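Long-range contacts in Exo-poly-alpha-D-galacturonosidase (Thermotoga maritima, PDB 3JUR), which is a heat-active exopolygalacturonase of glycoside hydrolase family 28, probably cleaving galacturonic acid units from the ends of polygalacturonate chains: residues D[200-206]-D[223-229]; D[192-198]-D[215-221]; D[370-375]-D[395-401]. All blocks are in the same frame, centred on the assembly; numbering follows the deposited sequence.

Contact 1: D[200-206]-D[223-229]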
loop_
_atom_site.group_PDB
_atom_site.type_symbol
_atom_site.label_atom_id
_atom_site.label_comp_id
_atom_site.label_asym_id
_atom_site.label_seq_id
_atom_site.Cartn_x
_atom_site.Cartn_y
_atom_site.Cartn_z
ATOM N N ASN D 200 10.715 -47.804 9.216
ATOM C CA ASN D 200 9.266 -48.041 9.072
ATOM C C ASN D 200 8.524 -47.848 10.389
ATOM O O ASN D 200 8.167 -48.819 11.075
ATOM C CB ASN D 200 8.959 -49.436 8.496
ATOM C CG ASN D 200 9.818 -49.785 7.295
ATOM O OD1 ASN D 200 10.322 -48.907 6.598
ATOM N ND2 ASN D 200 9.991 -51.078 7.051
ATOM N N VAL D 201 8.296 -46.588 10.733
ATOM C CA VAL D 201 7.709 -46.223 12.010
ATOM C C VAL D 201 6.479 -45.365 11.769
ATOM O O VAL D 201 6.496 -44.462 10.930
ATOM C CB VAL D 201 8.731 -45.459 12.896
ATOM C CG1 VAL D 201 8.054 -44.853 14.113
ATOM C CG2 VAL D 201 9.875 -46.381 13.323
ATOM N N LEU D 202 5.413 -45.660 12.502
ATOM C CA LEU D 202 4.179 -44.889 12.434
ATOM C C LEU D 202 3.745 -44.485 13.836
ATOM O O LEU D 202 3.719 -45.314 14.735
ATOM C CB LEU D 202 3.079 -45.714 11.755
ATOM C CG LEU D 202 1.629 -45.220 11.787
ATOM C CD1 LEU D 202 1.468 -43.907 11.042
ATOM C CD2 LEU D 202 0.699 -46.274 11.202
ATOM N N VAL D 203 3.427 -43.209 14.019
ATOM C CA VAL D 203 2.771 -42.739 15.234
ATOM C C VAL D 203 1.520 -41.984 14.806
ATOM O O VAL D 203 1.607 -40.991 14.064
ATOM C CB VAL D 203 3.672 -41.793 16.082
ATOM C CG1 VAL D 203 2.910 -41.268 17.319
ATOM C CG2 VAL D 203 4.967 -42.482 16.496
ATOM N N GLU D 204 0.360 -42.446 15.263
ATOM C CA GLU D 204 -0.899 -41.834 14.846
ATOM C C GLU D 204 -1.960 -41.823 15.936
ATOM O O GLU D 204 -1.960 -42.674 16.824
ATOM C CB GLU D 204 -1.446 -42.503 13.571
ATOM C CG GLU D 204 -1.835 -43.976 13.722
ATOM C CD GLU D 204 -2.625 -44.511 12.529
ATOM O OE1 GLU D 204 -3.204 -45.614 12.638
ATOM O OE2 GLU D 204 -2.683 -43.829 11.485
ATOM N N GLY D 205 -2.850 -40.838 15.866
ATOM C CA GLY D 205 -4.061 -40.829 16.680
ATOM C C GLY D 205 -3.916 -40.319 18.105
ATOM O O GLY D 205 -4.771 -39.581 18.586
ATOM N N VAL D 206 -2.839 -40.715 18.778
ATOM C CA VAL D 206 -2.692 -40.486 20.222
ATOM C C VAL D 206 -2.514 -39.023 20.631
ATOM O O VAL D 206 -2.033 -38.196 19.854
ATOM C CB VAL D 206 -1.537 -41.334 20.819
ATOM C CG1 VAL D 206 -1.836 -42.823 20.677
ATOM C CG2 VAL D 206 -0.197 -40.975 20.170
ATOM N N ASN D 223 11.937 -43.638 7.007
ATOM C CA ASN D 223 10.526 -43.947 6.753
ATOM C C ASN D 223 9.674 -43.823 8.021
ATOM O O ASN D 223 9.227 -44.823 8.605
ATOM C CB ASN D 223 10.357 -45.312 6.069
ATOM C CG ASN D 223 8.907 -45.638 5.770
ATOM O OD1 ASN D 223 8.056 -44.753 5.738
ATOM N ND2 ASN D 223 8.618 -46.917 5.549
ATOM N N VAL D 224 9.451 -42.577 8.435
ATOM C CA VAL D 224 8.703 -42.286 9.648
ATOM C C VAL D 224 7.457 -41.452 9.305
ATOM O O VAL D 224 7.550 -40.441 8.597
ATOM C CB VAL D 224 9.597 -41.550 10.691
ATOM C CG1 VAL D 224 8.849 -41.318 11.999
ATOM C CG2 VAL D 224 10.902 -42.317 10.938
ATOM N N ILE D 225 6.298 -41.901 9.785
ATOM C CA ILE D 225 5.038 -41.179 9.614
ATOM C C ILE D 225 4.463 -40.808 10.989
ATOM O O ILE D 225 4.272 -41.668 11.852
ATOM C CB ILE D 225 3.990 -42.010 8.817
ATOM C CG1 ILE D 225 4.484 -42.298 7.398
ATOM C CG2 ILE D 225 2.640 -41.305 8.775
ATOM C CD1 ILE D 225 3.730 -43.439 6.691
ATOM N N ILE D 226 4.213 -39.520 11.189
ATOM C CA ILE D 226 3.507 -39.054 12.377
ATOM C C ILE D 226 2.312 -38.256 11.887
ATOM O O ILE D 226 2.454 -37.247 11.186
ATOM C CB ILE D 226 4.409 -38.230 13.308
ATOM C CG1 ILE D 226 5.614 -39.066 13.744
ATOM C CG2 ILE D 226 3.636 -37.771 14.549
ATOM C CD1 ILE D 226 6.835 -38.247 14.074
ATOM N N ARG D 227 1.125 -38.729 12.237
ATOM C CA ARG D 227 -0.083 -38.226 11.618
ATOM C C ARG D 227 -1.246 -38.265 12.598
ATOM O O ARG D 227 -1.364 -39.201 13.388
ATOM C CB ARG D 227 -0.341 -39.025 10.324
ATOM C CG ARG D 227 -1.700 -39.649 10.159
ATOM C CD ARG D 227 -1.585 -41.163 9.940
ATOM N NE ARG D 227 -1.082 -41.541 8.618
ATOM C CZ ARG D 227 -1.165 -42.766 8.092
ATOM N NH1 ARG D 227 -1.738 -43.766 8.760
ATOM N NH2 ARG D 227 -0.676 -42.993 6.886
ATOM N N ASN D 228 -2.076 -37.226 12.554
ATOM C CA ASN D 228 -3.278 -37.115 13.393
ATOM C C ASN D 228 -3.059 -37.324 14.898
ATOM O O ASN D 228 -3.905 -37.899 15.585
ATOM C CB ASN D 228 -4.415 -38.007 12.858
ATOM C CG ASN D 228 -4.871 -37.591 11.469
ATOM O OD1 ASN D 228 -4.447 -38.176 10.466
ATOM N ND2 ASN D 228 -5.712 -36.558 11.397
ATOM N N ILE D 229 -1.928 -36.839 15.401
ATOM C CA ILE D 229 -1.671 -36.838 16.838
ATOM C C ILE D 229 -1.875 -35.443 17.433
ATOM O O ILE D 229 -1.890 -34.443 16.713
ATOM C CB ILE D 229 -0.248 -37.350 17.188
ATOM C CG1 ILE D 229 0.823 -36.368 16.708
ATOM C CG2 ILE D 229 -0.014 -38.752 16.634
ATOM C CD1 ILE D 229 2.012 -36.301 17.608
#

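Contact 2: D[192-198]-D[215-221]. Unlike the reference sequence in segment 215-221: Ile216 (reference Val).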
loop_
_atom_site.group_PDB
_atom_site.type_symbol
_atom_site.label_atom_id
_atom_site.label_comp_id
_atom_site.label_asym_id
_atom_site.label_seq_id
_atom_site.Cartn_x
_atom_site.Cartn_y
_atom_site.Cartn_z
ATOM N N PHE D 192 10.385 -38.424 25.621
ATOM C CA PHE D 192 9.150 -39.166 25.858
ATOM C C PHE D 192 9.111 -40.409 24.951
ATOM O O PHE D 192 9.370 -41.518 25.408
ATOM C CB PHE D 192 7.921 -38.272 25.643
ATOM C CG PHE D 192 6.645 -38.797 26.262
ATOM C CD1 PHE D 192 5.759 -37.918 26.879
ATOM C CD2 PHE D 192 6.318 -40.154 26.221
ATOM C CE1 PHE D 192 4.572 -38.379 27.448
ATOM C CE2 PHE D 192 5.130 -40.625 26.780
ATOM C CZ PHE D 192 4.257 -39.734 27.401
ATOM N N VAL D 193 8.797 -40.213 23.671
ATOM C CA VAL D 193 8.773 -41.308 22.703
ATOM C C VAL D 193 10.029 -41.225 21.832
ATOM O O VAL D 193 10.265 -40.214 21.170
ATOM C CB VAL D 193 7.486 -41.263 21.814
ATOM C CG1 VAL D 193 7.467 -42.416 20.810
ATOM C CG2 VAL D 193 6.218 -41.272 22.668
ATOM N N GLN D 194 10.840 -42.281 21.845
ATOM C CA GLN D 194 12.083 -42.286 21.079
ATOM C C GLN D 194 12.249 -43.565 20.275
ATOM O O GLN D 194 12.181 -44.667 20.814
ATOM C CB GLN D 194 13.302 -42.043 21.984
ATOM C CG GLN D 194 14.613 -41.764 21.223
ATOM C CD GLN D 194 15.775 -41.402 22.145
ATOM O OE1 GLN D 194 16.375 -42.265 22.788
ATOM N NE2 GLN D 194 16.100 -40.115 22.201
ATOM N N PHE D 195 12.428 -43.390 18.969
ATOM C CA PHE D 195 12.811 -44.462 18.062
ATOM C C PHE D 195 14.260 -44.207 17.685
ATOM O O PHE D 195 14.581 -43.169 17.096
ATOM C CB PHE D 195 11.932 -44.445 16.803
ATOM C CG PHE D 195 10.460 -44.575 17.087
ATOM C CD1 PHE D 195 9.873 -45.832 17.221
ATOM C CD2 PHE D 195 9.658 -43.438 17.223
ATOM C CE1 PHE D 195 8.512 -45.965 17.497
ATOM C CE2 PHE D 195 8.293 -43.560 17.496
ATOM C CZ PHE D 195 7.722 -44.830 17.639
ATOM N N TYR D 196 15.135 -45.139 18.039
ATOM C CA TYR D 196 16.570 -44.983 17.795
ATOM C C TYR D 196 17.056 -45.969 16.734
ATOM O O TYR D 196 16.990 -47.190 16.929
ATOM C CB TYR D 196 17.360 -45.154 19.097
ATOM C CG TYR D 196 18.547 -44.232 19.194
ATOM C CD1 TYR D 196 18.472 -43.041 19.923
ATOM C CD2 TYR D 196 19.740 -44.534 18.540
ATOM C CE1 TYR D 196 19.565 -42.178 20.006
ATOM C CE2 TYR D 196 20.837 -43.684 18.616
ATOM C CZ TYR D 196 20.747 -42.511 19.350
ATOM O OH TYR D 196 21.833 -41.671 19.410
ATOM N N ARG D 197 17.530 -45.422 15.614
ATOM C CA ARG D 197 17.998 -46.196 14.458
ATOM C C ARG D 197 16.939 -47.197 13.967
ATOM O O ARG D 197 17.213 -48.393 13.813
ATOM C CB ARG D 197 19.330 -46.903 14.755
ATOM C CG ARG D 197 20.469 -45.992 15.212
ATOM C CD ARG D 197 21.809 -46.734 15.179
ATOM N NE ARG D 197 21.840 -47.878 16.091
ATOM C CZ ARG D 197 22.741 -48.061 17.057
ATOM N NH1 ARG D 197 23.715 -47.182 17.250
ATOM N NH2 ARG D 197 22.679 -49.142 17.825
ATOM N N CYS D 198 15.729 -46.696 13.732
ATOM C CA CYS D 198 14.615 -47.548 13.334
ATOM C C CYS D 198 14.199 -47.301 11.890
ATOM O O CYS D 198 14.453 -46.236 11.336
ATOM C CB CYS D 198 13.417 -47.337 14.263
ATOM S SG CYS D 198 13.711 -47.825 15.959
ATOM N N CYS D 215 8.945 -34.558 23.060
ATOM C CA CYS D 215 7.780 -35.445 23.036
ATOM C C CYS D 215 7.954 -36.615 22.079
ATOM O O CYS D 215 7.886 -37.770 22.500
ATOM C CB CYS D 215 6.483 -34.678 22.762
ATOM S SG CYS D 215 6.042 -33.481 24.059
ATOM N N ILE D 216 8.187 -36.324 20.803
ATOM C CA ILE D 216 8.439 -37.372 19.812
ATOM C C ILE D 216 9.809 -37.196 19.165
ATOM O O ILE D 216 10.057 -36.210 18.450
ATOM C CB ILE D 216 7.330 -37.445 18.755
ATOM C CG1 ILE D 216 5.994 -37.762 19.442
ATOM C CG2 ILE D 216 7.680 -38.498 17.699
ATOM C CD1 ILE D 216 4.857 -38.059 18.498
ATOM N N HIS D 217 10.687 -38.165 19.413
ATOM C CA HIS D 217 12.101 -38.021 19.079
ATOM C C HIS D 217 12.645 -39.199 18.263
ATOM O O HIS D 217 13.299 -40.085 18.814
ATOM C CB HIS D 217 12.910 -37.791 20.370
ATOM C CG HIS D 217 14.334 -37.378 20.145
ATOM N ND1 HIS D 217 15.298 -37.477 21.126
ATOM C CD2 HIS D 217 14.959 -36.874 19.054
ATOM C CE1 HIS D 217 16.453 -37.051 20.651
ATOM N NE2 HIS D 217 16.275 -36.680 19.394
ATOM N N PRO D 218 12.362 -39.219 16.939
ATOM C CA PRO D 218 13.002 -40.226 16.097
ATOM C C PRO D 218 14.438 -39.821 15.790
ATOM O O PRO D 218 14.700 -38.653 15.461
ATOM C CB PRO D 218 12.148 -40.234 14.820
ATOM C CG PRO D 218 11.463 -38.919 14.787
ATOM C CD PRO D 218 11.475 -38.322 16.165
ATOM N N VAL D 219 15.354 -40.778 15.908
ATOM C CA VAL D 219 16.780 -40.520 15.742
ATOM C C VAL D 219 17.357 -41.536 14.772
ATOM O O VAL D 219 17.128 -42.739 14.918
ATOM C CB VAL D 219 17.552 -40.613 17.092
ATOM C CG1 VAL D 219 19.029 -40.264 16.908
ATOM C CG2 VAL D 219 16.919 -39.717 18.155
ATOM N N LEU D 220 18.101 -41.043 13.787
ATOM C CA LEU D 220 18.807 -41.884 12.811
ATOM C C LEU D 220 17.867 -42.913 12.191
ATOM O O LEU D 220 18.248 -44.057 11.911
ATOM C CB LEU D 220 20.034 -42.538 13.451
ATOM C CG LEU D 220 21.186 -41.606 13.833
ATOM C CD1 LEU D 220 22.119 -42.284 14.823
ATOM C CD2 LEU D 220 21.948 -41.157 12.590
ATOM N N SER D 221 16.631 -42.472 11.980
ATOM C CA SER D 221 15.554 -43.331 11.525
ATOM C C SER D 221 15.125 -42.976 10.108
ATOM O O SER D 221 15.325 -41.847 9.642
ATOM C CB SER D 221 14.364 -43.239 12.483
ATOM O OG SER D 221 14.686 -43.844 13.725
#

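Contact 3: D[370-375]-D[395-401]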
loop_
_atom_site.group_PDB
_atom_site.type_symbol
_atom_site.label_atom_id
_atom_site.label_comp_id
_atom_site.label_asym_id
_atom_site.label_seq_id
_atom_site.Cartn_x
_atom_site.Cartn_y
_atom_site.Cartn_z
ATOM N N LEU D 370 32.178 -22.765 10.804
ATOM C CA LEU D 370 31.187 -21.854 10.236
ATOM C C LEU D 370 30.085 -22.630 9.504
ATOM O O LEU D 370 30.376 -23.426 8.614
ATOM C CB LEU D 370 31.856 -20.826 9.307
ATOM C CG LEU D 370 32.866 -19.837 9.913
ATOM C CD1 LEU D 370 33.774 -19.232 8.840
ATOM C CD2 LEU D 370 32.180 -18.740 10.733
ATOM N N PRO D 371 28.817 -22.421 9.899
ATOM C CA PRO D 371 27.707 -23.150 9.275
ATOM C C PRO D 371 27.324 -22.586 7.907
ATOM O O PRO D 371 27.358 -21.370 7.698
ATOM C CB PRO D 371 26.559 -22.970 10.271
ATOM C CG PRO D 371 26.876 -21.723 11.006
ATOM C CD PRO D 371 28.363 -21.551 11.004
ATOM N N VAL D 372 26.969 -23.471 6.984
ATOM C CA VAL D 372 26.484 -23.046 5.681
ATOM C C VAL D 372 24.975 -22.861 5.808
ATOM O O VAL D 372 24.262 -23.817 6.100
ATOM C CB VAL D 372 26.820 -24.083 4.572
ATOM C CG1 VAL D 372 26.251 -23.633 3.225
ATOM C CG2 VAL D 372 28.334 -24.311 4.470
ATOM N N VAL D 373 24.499 -21.628 5.634
ATOM C CA VAL D 373 23.059 -21.335 5.713
ATOM C C VAL D 373 22.646 -20.623 4.433
ATOM O O VAL D 373 22.980 -19.445 4.220
ATOM C CB VAL D 373 22.674 -20.495 6.971
ATOM C CG1 VAL D 373 21.163 -20.295 7.053
ATOM C CG2 VAL D 373 23.178 -21.170 8.260
ATOM N N ARG D 374 21.951 -21.360 3.565
ATOM C CA ARG D 374 21.548 -20.854 2.248
ATOM C C ARG D 374 20.302 -21.529 1.679
ATOM O O ARG D 374 19.869 -22.581 2.169
ATOM C CB ARG D 374 22.707 -20.927 1.244
ATOM C CG ARG D 374 23.701 -22.038 1.510
ATOM C CD ARG D 374 23.589 -23.229 0.580
ATOM N NE ARG D 374 24.460 -23.089 -0.586
ATOM C CZ ARG D 374 25.180 -24.067 -1.130
ATOM N NH1 ARG D 374 25.169 -25.293 -0.623
ATOM N NH2 ARG D 374 25.928 -23.816 -2.192
ATOM N N SER D 375 19.729 -20.905 0.649
ATOM C CA SER D 375 18.602 -21.464 -0.111
ATOM C C SER D 375 17.382 -21.783 0.747
ATOM O O SER D 375 16.973 -22.943 0.883
ATOM C CB SER D 375 19.058 -22.686 -0.916
ATOM O OG SER D 375 20.123 -22.302 -1.758
ATOM N N LEU D 395 27.042 -13.909 9.852
ATOM C CA LEU D 395 28.330 -13.480 10.412
ATOM C C LEU D 395 29.150 -12.753 9.351
ATOM O O LEU D 395 28.956 -12.980 8.161
ATOM C CB LEU D 395 29.100 -14.684 10.978
ATOM C CG LEU D 395 28.312 -15.607 11.921
ATOM C CD1 LEU D 395 28.997 -16.965 12.078
ATOM C CD2 LEU D 395 28.073 -14.944 13.276
ATOM N N GLU D 396 30.047 -11.871 9.790
ATOM C CA GLU D 396 30.925 -11.107 8.896
ATOM C C GLU D 396 31.696 -11.989 7.889
ATOM O O GLU D 396 31.837 -11.633 6.716
ATOM C CB GLU D 396 31.883 -10.230 9.725
ATOM C CG GLU D 396 32.917 -9.472 8.912
ATOM C CD GLU D 396 33.379 -8.166 9.561
ATOM O OE1 GLU D 396 33.179 -7.973 10.790
ATOM O OE2 GLU D 396 33.950 -7.327 8.825
ATOM N N ASN D 397 32.174 -13.140 8.353
ATOM C CA ASN D 397 32.835 -14.126 7.496
ATOM C C ASN D 397 31.927 -15.299 7.053
ATOM O O ASN D 397 32.418 -16.339 6.607
ATOM C CB ASN D 397 34.083 -14.667 8.211
ATOM C CG ASN D 397 33.760 -15.313 9.555
ATOM O OD1 ASN D 397 32.608 -15.302 10.018
ATOM N ND2 ASN D 397 34.775 -15.880 10.185
ATOM N N ASP D 398 30.612 -15.130 7.174
ATOM C CA ASP D 398 29.659 -16.191 6.847
ATOM C C ASP D 398 28.255 -15.595 6.669
ATOM O O ASP D 398 27.414 -15.672 7.560
ATOM C CB ASP D 398 29.678 -17.277 7.941
ATOM C CG ASP D 398 28.881 -18.518 7.574
ATOM O OD1 ASP D 398 28.474 -18.685 6.400
ATOM O OD2 ASP D 398 28.658 -19.345 8.483
ATOM N N TYR D 399 28.024 -14.972 5.519
ATOM C CA TYR D 399 26.718 -14.417 5.191
ATOM C C TYR D 399 25.654 -15.504 5.083
ATOM O O TYR D 399 25.941 -16.606 4.613
ATOM C CB TYR D 399 26.783 -13.689 3.849
ATOM C CG TYR D 399 27.132 -12.213 3.908
ATOM C CD1 TYR D 399 28.244 -11.756 4.621
ATOM C CD2 TYR D 399 26.375 -11.281 3.208
ATOM C CE1 TYR D 399 28.576 -10.395 4.649
ATOM C CE2 TYR D 399 26.701 -9.918 3.232
ATOM C CZ TYR D 399 27.794 -9.491 3.952
ATOM O OH TYR D 399 28.104 -8.156 3.979
ATOM N N VAL D 400 24.434 -15.179 5.512
ATOM C CA VAL D 400 23.237 -15.928 5.129
ATOM C C VAL D 400 22.982 -15.644 3.632
ATOM O O VAL D 400 22.947 -14.480 3.204
ATOM C CB VAL D 400 22.021 -15.514 5.991
ATOM C CG1 VAL D 400 20.773 -16.311 5.617
ATOM C CG2 VAL D 400 22.309 -15.733 7.466
ATOM N N LYS D 401 22.854 -16.702 2.835
ATOM C CA LYS D 401 22.783 -16.550 1.380
ATOM C C LYS D 401 21.482 -17.073 0.803
ATOM O O LYS D 401 20.886 -18.020 1.339
ATOM C CB LYS D 401 23.957 -17.269 0.700
ATOM C CG LYS D 401 25.334 -16.699 1.024
ATOM C CD LYS D 401 26.414 -17.747 0.771
ATOM C CE LYS D 401 27.827 -17.244 1.104
ATOM N NZ LYS D 401 28.126 -17.256 2.571
HETATM O O HOH W 1 26.191 -19.359 5.027
#

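Contact 1: D[200-206]-D[223-229]
The guanidinium group of Arg227 has the methyl CD1 of Leu202 over one face, offset toward the rim, and the carboxylate oxygen Glu204 OE2 at its edge, in plane. The salt bridge Arg227 NH1 to Glu204 OE2 is 2.9 Å long; NH1 meets OE2 from above the carboxylate plane, and the two flat groups are turned 46° apart. Glu20 is a second acidic partner of NH1, which should help hold the group in place. All this lies on one face of two neighbouring parallel strands in successive coils of the right-handed parallel beta-helix expected of family 28. The strand axes run 4.7 Å apart and almost exactly parallel, with Val201, Leu202, Val203 and Glu204 level with Val224, Ile225, Ile226 and Arg227. The backbone ladder alternates from side to side, as in Val203 N to Ile225 O at 2.8 Å.

Leu202 CD1 also rests on Ile225 CG2 at 3.6 Å, and the N-terminal segment covers this face through Val18 and Pro21. On the other face Val201 and Val224 lie side by side, while Val203 leans on both Ile226 and Ile229; there Val203, Ile226 and Ile229 meet Ile216 in the interior of the coil.

At the corner where both chains turn, Asn200 and Asn223 share a positive-phi backbone and form one step of an asparagine ladder, which Asn200 ND2 continues to Asn124 OD1. CG of Asn223 lies anti to its own N (chi1 -179°), which brings the amide up to its counterpart. Its ND2 donates to Asn200 OD1 at 2.8 Å, coming from above the carbonyl plane, with the two amides 65° apart.

Contact 2: D[192-198]-D[215-221]
Val219 O is gripped twice: Arg197 N donates to it at 2.8 Å, and the hydroxyl of Ser221, two residues further along its own chain, donates from well above the carbonyl plane at 2.9 Å. Ser221 OG in turn accepts Cys198 N at 3.0 Å, so one serine side chain ties the end of its own strand to the turn that follows the strand across. The side chain is placed for this by chi1 of -69°, which sets OG beside the backbone N.

Further back, His217 N to Val193 O and Val219 N to Phe195 O are sound parallel-strand bonds, whereas Phe195 N to His217 O, stretched to 3.4 Å, is weak; the pairing is slack just before Pro218.

Tyr196 turns one ring face to Val219, whose CG1 sits 4.0 Å from the ring centroid and 23° off the normal, a CH-pi contact. Its OH goes on to Glu109 and Arg104. Beside it, Gln194 and His217 run side by side; OE1 of Gln194 bonds to Thr103, and NE2 of His217 to Glu244.

Strand 193-196 stands between strand 117-120 and strand 216-219 as consecutive coils of the parallel beta-helix, with Phe195 and Ile216 turned inward onto strands 201-204 and 224-233 while Tyr196 reaches outward toward strands 103-105 and 108-112.

Contact 3: D[370-375]-D[395-401]
Segments 370-375 and 395-401 come together as parallel chains only at their C-terminal ends, where Lys401 N donates to Val373 O at 3.1 Å, nearly straight and in the carbonyl plane, and Ser375 N reaches Lys401 O at 3.2 Å. Upstream the backbones diverge, and a type I turn, Leu395 to Asp398, faces the approach to strand 372-379.

Leu370 reaches across to this turn. Its CD2 meets Leu395 CD1 at 3.9 Å, and both methyls lie against one side of the Asn397 amide, CD2 by OD1 and CD1 by ND2, the side chains crossing at about a right angle. Deeper in, Val373 and Val400 put their CG1 methyls 4.3 Å apart, and both pack on Ile358 of strand 357-359 and on Leu360 just after it. Lys401 curls back on its own segment, bending at chi4 (78°) to bring NZ to Tyr399 O. Arg374 swings away to a salt bridge with Glu339.

The buried carboxyl group of Asp398 lies with CG anti to its backbone N (chi1 -171°), pointed at Pro371. A water within bonding range of Asp398 OD1, Tyr399 O and Val373 N links the two segments just before the strands pair; it accepts from Val373 N at 2.9 Å. The other oxygen, OD2, lies only 2.5 Å from Pro371 O; two oxygens so close would suit a protonated Asp398 donating to the carbonyl, though the distance is short enough to leave the bond itself doubtful.

Overall arrangement
All three contacts pair parallel strands in successive coils of one beta-helix. Contacts 1 and 2 belong to the same pair of coils: strand 193-196 runs on to 201-204, and 216-219 to 224-233, so their segments alternate along the chain. Their centres lie 12 Å apart, and their side chains meet in the helix interior, where Phe195 CZ touches Val201 CG1 at 3.5 Å. Contact 3 follows in sequence, several coils on, with its centre 34 Å from contact 1 and 30 Å from contact 2, and touches neither. The same strand-on-strand pairing thus recurs along the long axis, giving the enzyme its elongated, repetitive scaffold.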